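PDB 7ATL: esterase from uncultured bacterium pCosCE1, which hydrolyses carboxylic esters as a family VIII carboxylesterase with a beta-lactamase-like fold and also acts as a promiscuous acyltransferase. Local coordinates for residues Glu58-Leu63 with Leu204-Phe209; Pro251-Ala254 with Ala259-Ser262; Pro311-Gly316 with Asn334-Trp339. All coordinates share one frame; numbering follows the deposited sequence.

Contact 1. Residues Glu58-Leu63 with Leu204-Phe209; sequences ETQFRL and LRNTGF
Q60 carries this contact with N206, and E58 meets R205 more loosely at one side; together they join the chain at the short strand 61-62 to the loop that follows helix 190-199. The firm part is one hydrogen bond: Q60 NE2 donates to N206 O at 3.1 Å, with an N-H...O angle of 162°. The acceptor lies close to the plane of the Q60 amide, whereas the donor stands well above the carbonyl plane of N206, 53° out of it, so the bond is straight at the hydrogen but not aimed at a lone pair. Q60 gets there with CG anti to its own N (chi1 -151°) and its chain extended beyond CG. The two side-chain amides are nearly parallel: Q60 CG packs on N206 OD1 at 3.6 Å, while Q60 NE2 and N206 ND2 are 3.5 Å apart. As modelled, both nitrogens are donors, and their approach is consistent with packing and not with a bond. A glycol, probably from the crystallisation liquor, accepts a weak second bond from Q60 NE2.

On the exposed side, the nearest approach is between an aliphatic carbon and a guanidinium, E58 CG to R205 NH1 at 3.9 Å. The charged ends do not meet: E58 OE2 stays 4.9 Å from R205 NH1. R205 instead forms a salt bridge through NE with D270, and D273 holds the backbone nitrogens of R205 and N206. The chemistry thus implies a neutral amide-to-carbonyl tie, to which the E58 and R205 charges probably add no more than a weak, solvent-screened attraction.

Contact 2. Residues Pro251-Ala254 with Ala259-Ser262; sequences PSRA and AYPS
R253 sets its NH2 over the centre of the Y260 ring, 3.3 Å above the ring plane. The guanidinium stands on end there, its plane 87° from that of the ring, so a nitrogen and not the flat face of the group meets the pi cloud. This is a cation-pi contact: R253 CZ lies 4.7 Å from the ring centroid and only 10° off the ring normal.

The same end of the arginine grips the backbone of Y260. R253 NH2 and NH1 both donate to Y260 O, at 2.8 Å and 3.1 Å respectively, and the oxygen sits at the guanidinium edge, near its plane. One carbonyl oxygen therefore receives two N-H groups, which fixes the rotation of the guanidinium. The Y260 ring is swung between its own N and carbonyl carbon (chi1 75°), and this is how ring and carbonyl can face the arginine together. The A259 methyl lies over one guanidinium face, offset toward its rim, and A259 CB also touches R253 CG at 3.8 Å. A water accepts from S262 N at 3.1 Å and, weakly, from R253 NH1.

R253 NE is bonded to E143 O, so all three guanidinium nitrogens have partners. A buried arginine that combines a cation-pi contact with a two-nitrogen grip on one backbone carbonyl thus joins a 3-10 turn to an extended segment within the long connection from strand 246-249 to strand 268-269 of this beta-lactamase-like fold.

Contact 3. Residues Pro311-Gly316 with Asn334-Trp339; sequences PGWGFG and NGTLQW
F315 and W339 make the aromatic part of this contact, a T-shaped stack. The edge of the phenyl ring points at the six-membered ring of the indole, with centroids 5.1 Å apart and planes at 88°. F315 CE1 does the touching, 3.7 Å from W339 CZ3 and displaced toward the rim of the indole face. Both side chains reach this point with CG anti to the backbone N (chi1 -152° for F315 and -151° for W339).

The second kind of contact is made by the far end of the W313 indole, which abuts T336 and Q338 side by side. The methyl T336 CG2 meets W313 CH2 at 3.7 Å, near the plane of the ring, while Q338 CB approaches the same W313 CH2 at 3.8 Å from an oblique direction. Farther along, the Q338 amide runs beside the indole, its NE2 3.8 Å from W313 CZ2.

The polar ends turn to other partners: Q338 bonds Q309 and Q332 through its amide, T336 OG1 bonds H333 O, and W339 NE1 bonds Y171 OH. Between the two segments lies strand 320-322, whose A320 touches both W313 and W339. W339 also touches residues of a probable SxxK catalytic pattern. The contact is therefore apolar in substance, and the F315 edge probably helps, together with Y171, to position an indole near the likely active site.

How the contacts relate
Along the chain the three contacts come in series, each closing before the next opens. Contacts 1 and 2 are neighbours, with centres 13 Å apart: R62 NH2 probably bonds P251 O at 2.8 Å, and the F209 ring packs on P261 and S262. The two-stranded sheet of 61-62 and 268-269 adds to this region, since F61 pairs with G269. Contact 3 lies on the opposite side of the chain's centre, its own centre about 25 Å from that of contact 1 and 29 Å from that of contact 2, at the 313-315 end of the seven-stranded sheet. Contacts 1 and 2 thus join the loops around the small 61-62/268-269 sheet, while contact 3 packs a sheet edge near the probable catalytic pocket.

Contact 1. Residues Glu58-Leu63 with Leu204-Phe209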
loop_
_atom_site.group_PDB
_atom_site.type_symbol
_atom_site.label_atom_id
_atom_site.label_comp_id
_atom_site.label_asym_id
_atom_site.label_seq_id
_atom_site.Cartn_x
_atom_site.Cartn_y
_atom_site.Cartn_z
ATOM N N GLU A 58 9.370 -15.987 -6.075
ATOM C CA GLU A 58 10.415 -14.995 -5.677
ATOM C C GLU A 58 10.355 -13.735 -6.562
ATOM O O GLU A 58 11.104 -12.789 -6.259
ATOM C CB GLU A 58 11.834 -15.575 -5.781
ATOM C CG GLU A 58 12.032 -16.895 -5.049
ATOM C CD GLU A 58 11.537 -18.138 -5.780
ATOM O OE1 GLU A 58 11.655 -18.175 -7.024
ATOM O OE2 GLU A 58 11.022 -19.052 -5.098
ATOM N N THR A 59 9.513 -13.689 -7.601
ATOM C CA THR A 59 9.421 -12.494 -8.478
ATOM C C THR A 59 9.126 -11.249 -7.628
ATOM O O THR A 59 8.155 -11.249 -6.836
ATOM C CB THR A 59 8.361 -12.632 -9.575
ATOM O OG1 THR A 59 8.665 -13.791 -10.343
ATOM C CG2 THR A 59 8.323 -11.417 -10.476
ATOM N N GLN A 60 9.937 -10.213 -7.802
ATOM C CA GLN A 60 9.780 -8.918 -7.096
ATOM C C GLN A 60 8.768 -8.055 -7.860
ATOM O O GLN A 60 8.685 -8.149 -9.120
ATOM C CB GLN A 60 11.130 -8.218 -6.966
ATOM C CG GLN A 60 11.214 -7.333 -5.741
ATOM C CD GLN A 60 12.377 -6.366 -5.782
ATOM O OE1 GLN A 60 12.804 -5.908 -6.848
ATOM N NE2 GLN A 60 12.865 -6.011 -4.598
ATOM N N PHE A 61 8.017 -7.243 -7.124
ATOM C CA PHE A 61 7.025 -6.320 -7.717
ATOM C C PHE A 61 7.304 -4.880 -7.297
ATOM O O PHE A 61 7.909 -4.628 -6.240
ATOM C CB PHE A 61 5.603 -6.700 -7.312
ATOM C CG PHE A 61 5.116 -8.021 -7.835
ATOM C CD1 PHE A 61 5.501 -9.200 -7.228
ATOM C CD2 PHE A 61 4.230 -8.073 -8.889
ATOM C CE1 PHE A 61 5.026 -10.416 -7.685
ATOM C CE2 PHE A 61 3.772 -9.293 -9.366
ATOM C CZ PHE A 61 4.172 -10.461 -8.761
ATOM N N ARG A 62 6.873 -3.963 -8.148
ATOM C CA ARG A 62 6.601 -2.566 -7.750
ATOM C C ARG A 62 5.390 -2.630 -6.827
ATOM O O ARG A 62 4.375 -3.217 -7.255
ATOM C CB ARG A 62 6.345 -1.699 -8.987
ATOM C CG ARG A 62 7.546 -1.599 -9.916
ATOM C CD ARG A 62 7.232 -0.950 -11.241
ATOM N NE ARG A 62 8.392 -0.988 -12.122
ATOM C CZ ARG A 62 8.762 -2.029 -12.867
ATOM N NH1 ARG A 62 8.062 -3.154 -12.884
ATOM N NH2 ARG A 62 9.828 -1.925 -13.625
ATOM N N LEU A 63 5.497 -2.076 -5.617
ATOM C CA LEU A 63 4.465 -2.286 -4.559
ATOM C C LEU A 63 3.395 -1.186 -4.537
ATOM O O LEU A 63 2.332 -1.497 -4.043
ATOM C CB LEU A 63 5.162 -2.413 -3.206
ATOM C CG LEU A 63 5.967 -3.701 -3.029
ATOM C CD1 LEU A 63 6.672 -3.708 -1.683
ATOM C CD2 LEU A 63 5.072 -4.915 -3.165
ATOM N N LEU A 204 13.181 -9.929 6.444
ATOM C CA LEU A 204 12.720 -9.818 5.032
ATOM C C LEU A 204 13.910 -10.080 4.102
ATOM O O LEU A 204 15.008 -9.634 4.423
ATOM C CB LEU A 204 12.132 -8.418 4.797
ATOM C CG LEU A 204 10.941 -8.004 5.676
ATOM C CD1 LEU A 204 10.363 -6.691 5.190
ATOM C CD2 LEU A 204 9.854 -9.063 5.711
ATOM N N ARG A 205 13.707 -10.746 2.970
ATOM C CA ARG A 205 14.839 -11.126 2.078
ATOM C C ARG A 205 15.034 -10.095 0.955
ATOM O O ARG A 205 16.183 -9.980 0.471
ATOM C CB ARG A 205 14.674 -12.538 1.497
ATOM C CG ARG A 205 13.280 -12.877 0.986
ATOM C CD ARG A 205 13.226 -14.235 0.306
ATOM N NE ARG A 205 11.978 -14.411 -0.428
ATOM C CZ ARG A 205 11.610 -15.539 -1.027
ATOM N NH1 ARG A 205 10.466 -15.597 -1.689
ATOM N NH2 ARG A 205 12.388 -16.607 -0.965
ATOM N N ASN A 206 13.983 -9.391 0.517
ATOM C CA ASN A 206 14.047 -8.710 -0.796
ATOM C C ASN A 206 13.040 -7.560 -0.902
ATOM O O ASN A 206 12.290 -7.505 -1.897
ATOM C CB ASN A 206 13.871 -9.756 -1.898
ATOM C CG ASN A 206 14.239 -9.220 -3.260
ATOM O OD1 ASN A 206 13.621 -9.608 -4.244
ATOM N ND2 ASN A 206 15.210 -8.315 -3.308
ATOM N N THR A 207 13.075 -6.609 0.031
ATOM C CA THR A 207 12.123 -5.479 0.025
ATOM C C THR A 207 12.870 -4.185 0.355
ATOM O O THR A 207 13.626 -4.165 1.337
ATOM C CB THR A 207 10.945 -5.794 0.953
ATOM O OG1 THR A 207 10.188 -6.851 0.346
ATOM C CG2 THR A 207 10.073 -4.583 1.228
ATOM N N GLY A 208 12.636 -3.137 -0.434
ATOM C CA GLY A 208 13.293 -1.835 -0.251
ATOM C C GLY A 208 12.711 -0.814 -1.198
ATOM O O GLY A 208 11.540 -0.997 -1.598
ATOM N N PHE A 209 13.505 0.198 -1.559
ATOM C CA PHE A 209 13.043 1.432 -2.252
ATOM C C PHE A 209 13.491 1.465 -3.718
ATOM O O PHE A 209 12.988 2.321 -4.466
ATOM C CB PHE A 209 13.528 2.657 -1.478
ATOM C CG PHE A 209 12.650 2.973 -0.301
ATOM C CD1 PHE A 209 11.447 3.630 -0.495
ATOM C CD2 PHE A 209 13.001 2.553 0.969
ATOM C CE1 PHE A 209 10.615 3.905 0.571
ATOM C CE2 PHE A 209 12.168 2.817 2.037
ATOM C CZ PHE A 209 10.983 3.502 1.839
#

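Contact 2. Residues Pro251-Ala254 with Ala259-Ser262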
loop_
_atom_site.group_PDB
_atom_site.type_symbol
_atom_site.label_atom_id
_atom_site.label_comp_id
_atom_site.label_asym_id
_atom_site.label_seq_id
_atom_site.Cartn_x
_atom_site.Cartn_y
_atom_site.Cartn_z
ATOM N N PRO A 251 7.567 2.990 -14.530
ATOM C CA PRO A 251 8.153 1.711 -14.119
ATOM C C PRO A 251 9.687 1.658 -14.022
ATOM O O PRO A 251 10.167 0.814 -13.307
ATOM C CB PRO A 251 7.620 0.716 -15.155
ATOM C CG PRO A 251 6.320 1.357 -15.578
ATOM C CD PRO A 251 6.608 2.839 -15.632
ATOM N N SER A 252 10.419 2.573 -14.645
ATOM C CA SER A 252 11.901 2.636 -14.505
ATOM C C SER A 252 12.292 3.143 -13.106
ATOM O O SER A 252 13.417 2.846 -12.684
ATOM C CB SER A 252 12.535 3.466 -15.595
ATOM O OG SER A 252 12.235 4.846 -15.440
ATOM N N ARG A 253 11.421 3.896 -12.421
ATOM C CA ARG A 253 11.747 4.527 -11.114
ATOM C C ARG A 253 12.322 3.488 -10.142
ATOM O O ARG A 253 13.328 3.797 -9.464
ATOM C CB ARG A 253 10.495 5.180 -10.530
ATOM C CG ARG A 253 10.766 6.111 -9.356
ATOM C CD ARG A 253 9.472 6.649 -8.785
ATOM N NE ARG A 253 9.683 7.823 -7.960
ATOM C CZ ARG A 253 10.134 7.796 -6.715
ATOM N NH1 ARG A 253 10.444 6.643 -6.132
ATOM N NH2 ARG A 253 10.264 8.937 -6.058
ATOM N N ALA A 254 11.718 2.293 -10.106
ATOM C CA ALA A 254 12.104 1.133 -9.261
ATOM C C ALA A 254 13.590 0.761 -9.435
ATOM O O ALA A 254 14.116 0.051 -8.556
ATOM C CB ALA A 254 11.210 -0.040 -9.590
ATOM N N ALA A 259 16.196 7.927 -7.018
ATOM C CA ALA A 259 14.779 8.330 -6.888
ATOM C C ALA A 259 14.439 8.485 -5.398
ATOM O O ALA A 259 14.812 7.586 -4.608
ATOM C CB ALA A 259 13.897 7.319 -7.575
ATOM N N TYR A 260 13.777 9.580 -5.012
ATOM C CA TYR A 260 13.468 9.844 -3.580
ATOM C C TYR A 260 12.582 8.715 -3.042
ATOM O O TYR A 260 11.712 8.169 -3.743
ATOM C CB TYR A 260 12.891 11.249 -3.332
ATOM C CG TYR A 260 11.457 11.453 -3.732
ATOM C CD1 TYR A 260 10.435 11.076 -2.891
ATOM C CD2 TYR A 260 11.116 12.025 -4.945
ATOM C CE1 TYR A 260 9.108 11.255 -3.244
ATOM C CE2 TYR A 260 9.792 12.198 -5.322
ATOM C CZ TYR A 260 8.778 11.820 -4.460
ATOM O OH TYR A 260 7.455 11.980 -4.779
ATOM N N PRO A 261 12.862 8.284 -1.791
ATOM C CA PRO A 261 12.084 7.238 -1.138
ATOM C C PRO A 261 10.662 7.708 -0.831
ATOM O O PRO A 261 10.523 8.547 0.007
ATOM C CB PRO A 261 12.863 6.971 0.152
ATOM C CG PRO A 261 13.607 8.257 0.418
ATOM C CD PRO A 261 13.988 8.741 -0.963
ATOM N N SER A 262 9.677 7.206 -1.579
ATOM C CA SER A 262 8.233 7.469 -1.348
ATOM C C SER A 262 7.710 6.405 -0.390
ATOM O O SER A 262 7.536 5.268 -0.814
ATOM C CB SER A 262 7.431 7.486 -2.633
ATOM O OG SER A 262 6.037 7.422 -2.357
HETATM O O HOH W 1 10.882 5.115 -3.582
#

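Contact 3. Residues Pro311-Gly316 with Asn334-Trp339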
loop_
_atom_site.group_PDB
_atom_site.type_symbol
_atom_site.label_atom_id
_atom_site.label_comp_id
_atom_site.label_asym_id
_atom_site.label_seq_id
_atom_site.Cartn_x
_atom_site.Cartn_y
_atom_site.Cartn_z
ATOM N N PRO A 311 -19.073 0.520 1.252
ATOM C CA PRO A 311 -19.827 0.466 2.509
ATOM C C PRO A 311 -19.258 -0.600 3.465
ATOM O O PRO A 311 -18.930 -1.676 2.989
ATOM C CB PRO A 311 -21.250 0.101 2.059
ATOM C CG PRO A 311 -21.326 0.586 0.616
ATOM C CD PRO A 311 -19.933 0.357 0.064
ATOM N N GLY A 312 -19.122 -0.251 4.750
ATOM C CA GLY A 312 -18.828 -1.164 5.870
ATOM C C GLY A 312 -17.394 -1.037 6.344
ATOM O O GLY A 312 -17.026 -1.665 7.338
ATOM N N TRP A 313 -16.598 -0.260 5.628
ATOM C CA TRP A 313 -15.132 -0.152 5.830
ATOM C C TRP A 313 -14.740 1.245 6.354
ATOM O O TRP A 313 -15.079 2.263 5.710
ATOM C CB TRP A 313 -14.465 -0.450 4.500
ATOM C CG TRP A 313 -14.525 -1.865 4.031
ATOM C CD1 TRP A 313 -15.390 -2.387 3.116
ATOM C CD2 TRP A 313 -13.570 -2.901 4.321
ATOM N NE1 TRP A 313 -15.064 -3.689 2.844
ATOM C CE2 TRP A 313 -13.940 -4.024 3.557
ATOM C CE3 TRP A 313 -12.444 -2.986 5.143
ATOM C CZ2 TRP A 313 -13.240 -5.224 3.621
ATOM C CZ3 TRP A 313 -11.736 -4.162 5.184
ATOM C CH2 TRP A 313 -12.130 -5.262 4.432
ATOM N N GLY A 314 -14.110 1.279 7.525
ATOM C CA GLY A 314 -13.454 2.455 8.103
ATOM C C GLY A 314 -11.982 2.426 7.763
ATOM O O GLY A 314 -11.630 1.829 6.742
ATOM N N PHE A 315 -11.144 3.026 8.597
ATOM C CA PHE A 315 -9.678 3.007 8.422
ATOM C C PHE A 315 -8.992 3.026 9.783
ATOM O O PHE A 315 -9.458 3.722 10.729
ATOM C CB PHE A 315 -9.218 4.196 7.586
ATOM C CG PHE A 315 -7.953 3.927 6.821
ATOM C CD1 PHE A 315 -7.991 3.326 5.583
ATOM C CD2 PHE A 315 -6.723 4.275 7.345
ATOM C CE1 PHE A 315 -6.822 3.084 4.883
ATOM C CE2 PHE A 315 -5.558 4.050 6.631
ATOM C CZ PHE A 315 -5.605 3.429 5.415
ATOM N N GLY A 316 -7.900 2.277 9.861
ATOM C CA GLY A 316 -7.082 2.115 11.067
ATOM C C GLY A 316 -5.749 2.780 10.863
ATOM O O GLY A 316 -5.754 3.931 10.371
ATOM N N ASN A 334 -15.641 -9.014 10.671
ATOM C CA ASN A 334 -15.356 -7.705 11.289
ATOM C C ASN A 334 -13.980 -7.765 11.930
ATOM O O ASN A 334 -13.650 -8.815 12.468
ATOM C CB ASN A 334 -16.452 -7.307 12.259
ATOM C CG ASN A 334 -17.777 -7.111 11.552
ATOM O OD1 ASN A 334 -17.867 -6.765 10.375
ATOM N ND2 ASN A 334 -18.836 -7.355 12.279
ATOM N N GLY A 335 -13.214 -6.672 11.821
ATOM C CA GLY A 335 -11.832 -6.543 12.328
ATOM C C GLY A 335 -10.777 -6.781 11.251
ATOM O O GLY A 335 -9.583 -6.578 11.549
ATOM N N THR A 336 -11.196 -7.253 10.070
ATOM C CA THR A 336 -10.342 -7.486 8.886
ATOM C C THR A 336 -9.636 -6.178 8.535
ATOM O O THR A 336 -10.298 -5.132 8.512
ATOM C CB THR A 336 -11.157 -8.009 7.705
ATOM O OG1 THR A 336 -11.440 -9.375 7.981
ATOM C CG2 THR A 336 -10.415 -7.942 6.395
ATOM N N LEU A 337 -8.322 -6.245 8.359
ATOM C CA LEU A 337 -7.486 -5.119 7.890
ATOM C C LEU A 337 -7.138 -5.423 6.439
ATOM O O LEU A 337 -6.679 -6.542 6.188
ATOM C CB LEU A 337 -6.229 -5.011 8.758
ATOM C CG LEU A 337 -5.418 -3.731 8.564
ATOM C CD1 LEU A 337 -6.169 -2.536 9.142
ATOM C CD2 LEU A 337 -4.035 -3.858 9.190
ATOM N N GLN A 338 -7.359 -4.477 5.528
ATOM C CA GLN A 338 -7.154 -4.697 4.077
ATOM C C GLN A 338 -6.686 -3.412 3.416
ATOM O O GLN A 338 -7.160 -2.345 3.795
ATOM C CB GLN A 338 -8.468 -5.110 3.419
ATOM C CG GLN A 338 -8.407 -5.214 1.897
ATOM C CD GLN A 338 -9.688 -5.819 1.388
ATOM O OE1 GLN A 338 -9.906 -7.008 1.485
ATOM N NE2 GLN A 338 -10.574 -4.996 0.864
ATOM N N TRP A 339 -5.845 -3.543 2.406
ATOM C CA TRP A 339 -5.568 -2.462 1.431
ATOM C C TRP A 339 -4.961 -3.097 0.180
ATOM O O TRP A 339 -4.946 -4.349 0.117
ATOM C CB TRP A 339 -4.669 -1.405 2.081
ATOM C CG TRP A 339 -4.873 -0.034 1.537
ATOM C CD1 TRP A 339 -3.934 0.734 0.933
ATOM C CD2 TRP A 339 -6.088 0.728 1.542
ATOM N NE1 TRP A 339 -4.478 1.919 0.544
ATOM C CE2 TRP A 339 -5.804 1.943 0.891
ATOM C CE3 TRP A 339 -7.385 0.518 2.027
ATOM C CZ2 TRP A 339 -6.772 2.935 0.712
ATOM C CZ3 TRP A 339 -8.342 1.494 1.850
ATOM C CH2 TRP A 339 -8.034 2.691 1.204
#